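Local coordinates for protein phosphoserine phosphatase (Homo sapiens, PDB 6HYY) that catalyses the hydrolysis of phosphoserine to serine and phosphate, as a phosphatase of the haloacid dehalogenase-like hydrolase family, at residues E25-L30 with G106-I111; K32-E37 with R69-R74. One frame throughout, in Å; residues are numbered along the deposited sequence.

Contact 1 of 2, residues E25-L30 with G106-I111; sequences EGIDEL and GGFRSI. With SER (serine), chain E.
Apolar packing on the ring of Phe108 carries the contact between residues 25-30 and 106-111. Ile27 comes to the ring's edge, near its plane, with CD1 4.0 Å from Phe108 CZ, while its CB and CG1 pass close to CE2. Leu30 lies at about a right angle to the phenylalanine side chain, and its CD2 approaches Phe108 CE2 at 4.0 Å. With CG anti to the carbonyl carbon (chi1 -51°), Phe108 sends its ring toward helix 26-33; Leu62 of helix 54-65 also touches it. An alanine here would remove the ring and would probably leave Ile27 CD1 and Leu30 CD2 facing a gap.

Backbone proximity is greatest at the two glycines, whose CA atoms, Gly26 to Gly107, stand 6.0 Å apart. Ile111 CD1 reaches the same turn, 4.5 Å from Gly26 O. No hydrogen bond links the segments.

Toward the ligand, Gly106 N lies 3.0 Å from CA of the bound serine, and the product's OXT occupies the side where Gly106 would carry a CB. A glycine turn after strand 100-105, facing helix 26-33 beside the serine pocket, fits a haloacid dehalogenase-type core meeting its helical cap.

Contact 2 of 2, residues K32-E37 with R69-R74; sequences KICGVE and REQVQR
Ile33 and Gln71 supply most of the packing between residues 32-37 and 69-74, running past each other in opposite directions. Ile33 CG2 rests 3.7 Å from the carbonyl oxygen Gln71 O and 4.2 Å from Gln71 CB. The other branch, whose CG1 is anti to the carbonyl carbon (chi1 -82°), carries CD1 to 4.5 Å from Arg74 CG, at the margin of the contact.

Sulfur-to-amide contact comes next along the chain. Cys34 SG lies 3.4 Å from Gln71 OE1 and 3.5 Å from Gln71 CD, with NE2 a little farther off; no hydrogen bond crosses the interface. OE1 instead accepts a bond from Ser68 N, just before helix 69-78, as in the side-chain half of a capping box, so the amide that meets the sulfur is tied to its own helix start. Cys34 also touches Ile65 of helix 54-65.

Helix 26-33 finishes here in a Schellman motif: Gly35, at positive phi (86°), bonds back into the last turn, its N 3.0 Å from Lys32 O. With this backbone a CB would be forced against the carbonyl O of Cys34, which accounts for the glycine.

The ion pair here lies within helix 69-78. One face of the Arg74 guanidinium lies over Gln71 CA, offset toward its rim, and its NH1 forms a long salt bridge of 3.9 Å with Glu70 OE2.

How the contacts relate
Contact 1 is buried, its centre about 9 Å from that of the chain, whereas contact 2 sits at the surface, about 20 Å out. Both draw on helix 26-33: contact 1 uses its first turn beside the serine pocket, contact 2 its last turn and the chain beyond. The chemistry follows the depth, with aliphatic groups around an aromatic ring inside and mixed aliphatic, sulfur and amide packing outside. Their centres are about 10 Å apart, and Val72 bridges them, its CG2 4.1 Å from Leu30 CD1 and its CG1 touching Ser110 OG. In sequence, contact 2 is nested within the loop that contact 1 closes.

Contact 1 of 2, residues E25-L30 with G106-I111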
# COMPACT_ATOMS: atom_id res chain seq x y z
N GLU A 25 -4.67 -3.15 8.05
CA GLU A 25 -4.83 -1.81 7.49
C GLU A 25 -4.24 -0.83 8.49
O GLU A 25 -4.66 -0.80 9.66
CB GLU A 25 -6.31 -1.50 7.20
CG GLU A 25 -7.01 -2.54 6.32
CD GLU A 25 -7.04 -2.14 4.85
OE1 GLU A 25 -7.61 -1.08 4.55
OE2 GLU A 25 -6.50 -2.89 3.99
N GLY A 26 -3.26 -0.04 8.04
CA GLY A 26 -2.52 0.79 8.97
C GLY A 26 -3.40 1.76 9.74
O GLY A 26 -3.25 1.92 10.96
N ILE A 27 -4.35 2.40 9.05
CA ILE A 27 -5.20 3.37 9.73
C ILE A 27 -6.06 2.68 10.79
O ILE A 27 -6.33 3.27 11.85
CB ILE A 27 -6.05 4.15 8.70
CG1 ILE A 27 -6.81 5.28 9.40
CG2 ILE A 27 -6.99 3.22 7.96
CD1 ILE A 27 -7.31 6.36 8.47
N ASP A 28 -6.49 1.44 10.55
CA ASP A 28 -7.26 0.70 11.55
C ASP A 28 -6.39 0.34 12.75
O ASP A 28 -6.85 0.38 13.90
CB ASP A 28 -7.85 -0.57 10.93
CG ASP A 28 -8.84 -0.27 9.81
OD1 ASP A 28 -9.30 0.89 9.71
OD2 ASP A 28 -9.15 -1.19 9.03
N GLU A 29 -5.13 -0.04 12.51
CA GLU A 29 -4.23 -0.36 13.61
C GLU A 29 -3.91 0.88 14.43
O GLU A 29 -3.77 0.80 15.66
CB GLU A 29 -2.96 -1.00 13.07
CG GLU A 29 -3.25 -2.31 12.37
CD GLU A 29 -3.80 -3.35 13.33
OE1 GLU A 29 -4.95 -3.81 13.15
OE2 GLU A 29 -3.08 -3.68 14.29
N LEU A 30 -3.77 2.03 13.77
CA LEU A 30 -3.59 3.28 14.50
C LEU A 30 -4.81 3.59 15.34
O LEU A 30 -4.69 4.02 16.50
CB LEU A 30 -3.30 4.41 13.51
CG LEU A 30 -2.90 5.77 14.08
CD1 LEU A 30 -1.74 5.61 15.04
CD2 LEU A 30 -2.55 6.71 12.93
N GLY A 106 -2.56 4.66 0.87
CA GLY A 106 -3.39 5.69 1.49
C GLY A 106 -3.17 5.84 2.98
O GLY A 106 -3.74 6.76 3.59
N GLY A 107 -2.37 4.96 3.58
CA GLY A 107 -1.88 5.12 4.93
C GLY A 107 -0.78 6.16 5.02
O GLY A 107 -0.65 7.04 4.17
N PHE A 108 0.05 6.02 6.05
CA PHE A 108 0.88 7.12 6.51
C PHE A 108 2.36 6.81 6.40
O PHE A 108 2.80 5.71 6.75
CB PHE A 108 0.49 7.47 7.94
CG PHE A 108 -0.98 7.67 8.08
CD1 PHE A 108 -1.61 8.70 7.40
CD2 PHE A 108 -1.74 6.80 8.85
CE1 PHE A 108 -2.97 8.87 7.49
CE2 PHE A 108 -3.11 6.97 8.94
CZ PHE A 108 -3.72 8.00 8.27
N ARG A 109 3.13 7.81 5.93
CA ARG A 109 4.55 7.63 5.67
C ARG A 109 5.32 7.16 6.91
O ARG A 109 6.26 6.37 6.79
CB ARG A 109 5.15 8.94 5.13
CG ARG A 109 6.66 9.06 5.28
CD ARG A 109 7.26 10.17 4.39
NE ARG A 109 6.83 9.99 3.02
CZ ARG A 109 7.52 9.35 2.07
NH1 ARG A 109 8.73 8.85 2.30
NH2 ARG A 109 6.99 9.23 0.88
N SER A 110 4.93 7.63 8.10
CA SER A 110 5.59 7.17 9.32
C SER A 110 5.61 5.65 9.38
O SER A 110 6.67 5.03 9.53
CB SER A 110 4.89 7.76 10.54
OG SER A 110 3.50 7.55 10.48
N ILE A 111 4.44 5.05 9.20
CA ILE A 111 4.31 3.60 9.28
C ILE A 111 4.88 2.93 8.03
O ILE A 111 5.59 1.93 8.12
CB ILE A 111 2.84 3.22 9.52
CG1 ILE A 111 2.28 3.94 10.75
CG2 ILE A 111 2.71 1.70 9.65
CD1 ILE A 111 0.77 3.89 10.85
N SER E . -4.79 2.26 2.80
CA SER E . -3.92 2.13 1.64
C SER E . -4.68 2.47 0.37
O SER E . -4.66 1.68 -0.57
CB SER E . -3.38 0.72 1.53
OG SER E . -2.09 0.65 0.95
OXT SER E . -5.36 3.50 0.24

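Contact 2 of 2, residues K32-E37 with R69-R74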
# COMPACT_ATOMS: atom_id res chain seq x y z
N LYS A 32 -6.77 1.43 16.62
CA LYS A 32 -6.71 0.52 17.76
C LYS A 32 -5.84 1.10 18.87
O LYS A 32 -6.26 1.17 20.03
CB LYS A 32 -6.15 -0.84 17.30
CG LYS A 32 -7.18 -1.78 16.68
CD LYS A 32 -6.55 -3.14 16.39
CE LYS A 32 -7.58 -4.15 15.90
NZ LYS A 32 -8.30 -3.71 14.67
N ILE A 33 -4.61 1.50 18.52
CA ILE A 33 -3.70 2.14 19.47
C ILE A 33 -4.35 3.33 20.16
O ILE A 33 -4.12 3.59 21.34
CB ILE A 33 -2.40 2.53 18.74
CG1 ILE A 33 -1.46 1.33 18.63
CG2 ILE A 33 -1.71 3.72 19.43
CD1 ILE A 33 -0.69 1.03 19.91
N CYS A 34 -5.21 4.05 19.44
CA CYS A 34 -5.84 5.27 19.93
C CYS A 34 -7.24 5.03 20.50
O CYS A 34 -7.88 5.99 20.93
CB CYS A 34 -5.91 6.31 18.82
SG CYS A 34 -4.27 6.85 18.25
N GLY A 35 -7.73 3.79 20.48
CA GLY A 35 -8.98 3.44 21.14
C GLY A 35 -10.27 3.63 20.37
O GLY A 35 -11.34 3.65 20.98
N VAL A 36 -10.22 3.77 19.04
CA VAL A 36 -11.42 4.02 18.25
C VAL A 36 -11.52 3.03 17.10
O VAL A 36 -12.02 3.34 16.02
CB VAL A 36 -11.45 5.47 17.74
CG1 VAL A 36 -11.72 6.43 18.90
CG2 VAL A 36 -10.14 5.82 17.07
N GLU A 37 -11.05 1.80 17.35
CA GLU A 37 -10.97 0.75 16.34
C GLU A 37 -12.29 0.53 15.61
O GLU A 37 -12.33 0.51 14.37
CB GLU A 37 -10.50 -0.54 17.00
CG GLU A 37 -11.31 -0.95 18.24
CD GLU A 37 -11.05 -0.08 19.47
OE1 GLU A 37 -12.00 0.57 19.97
OE2 GLU A 37 -9.88 -0.04 19.92
N ARG A 69 1.89 12.30 17.89
CA ARG A 69 3.16 11.76 17.41
C ARG A 69 3.63 10.61 18.29
O ARG A 69 4.13 9.59 17.79
CB ARG A 69 4.22 12.85 17.31
CG ARG A 69 5.50 12.35 16.66
CD ARG A 69 6.54 13.44 16.46
NE ARG A 69 7.70 12.90 15.75
CZ ARG A 69 8.69 12.23 16.33
NH1 ARG A 69 8.68 12.04 17.64
NH2 ARG A 69 9.70 11.77 15.60
N GLU A 70 3.47 10.74 19.61
CA GLU A 70 3.84 9.67 20.52
C GLU A 70 3.02 8.41 20.28
O GLU A 70 3.54 7.30 20.41
CB GLU A 70 3.69 10.14 21.97
CG GLU A 70 3.83 9.04 23.02
CD GLU A 70 4.24 9.58 24.38
OE1 GLU A 70 4.24 10.82 24.57
OE2 GLU A 70 4.58 8.76 25.26
N GLN A 71 1.74 8.55 19.92
CA GLN A 71 0.94 7.36 19.64
C GLN A 71 1.37 6.69 18.35
O GLN A 71 1.37 5.46 18.25
CB GLN A 71 -0.54 7.73 19.58
CG GLN A 71 -1.15 8.00 20.96
CD GLN A 71 -2.58 8.53 20.88
OE1 GLN A 71 -2.89 9.42 20.09
NE2 GLN A 71 -3.46 7.96 21.70
N VAL A 72 1.74 7.48 17.34
CA VAL A 72 2.26 6.88 16.12
C VAL A 72 3.57 6.17 16.42
O VAL A 72 3.80 5.04 15.97
CB VAL A 72 2.42 7.94 15.02
CG1 VAL A 72 3.10 7.33 13.81
CG2 VAL A 72 1.06 8.52 14.64
N GLN A 73 4.44 6.81 17.22
CA GLN A 73 5.69 6.19 17.62
C GLN A 73 5.45 4.88 18.36
O GLN A 73 6.18 3.90 18.17
CB GLN A 73 6.51 7.13 18.50
CG GLN A 73 7.06 8.35 17.79
CD GLN A 73 7.79 9.28 18.75
OE1 GLN A 73 7.16 9.99 19.54
NE2 GLN A 73 9.12 9.28 18.68
N ARG A 74 4.43 4.85 19.22
CA ARG A 74 4.19 3.65 20.01
C ARG A 74 3.64 2.52 19.15
O ARG A 74 3.98 1.35 19.35
CB ARG A 74 3.26 3.95 21.18
CG ARG A 74 2.87 2.72 22.00
CD ARG A 74 2.43 3.09 23.41
NE ARG A 74 1.26 3.96 23.42
CZ ARG A 74 1.30 5.27 23.61
NH1 ARG A 74 2.46 5.89 23.80
NH2 ARG A 74 0.18 5.98 23.59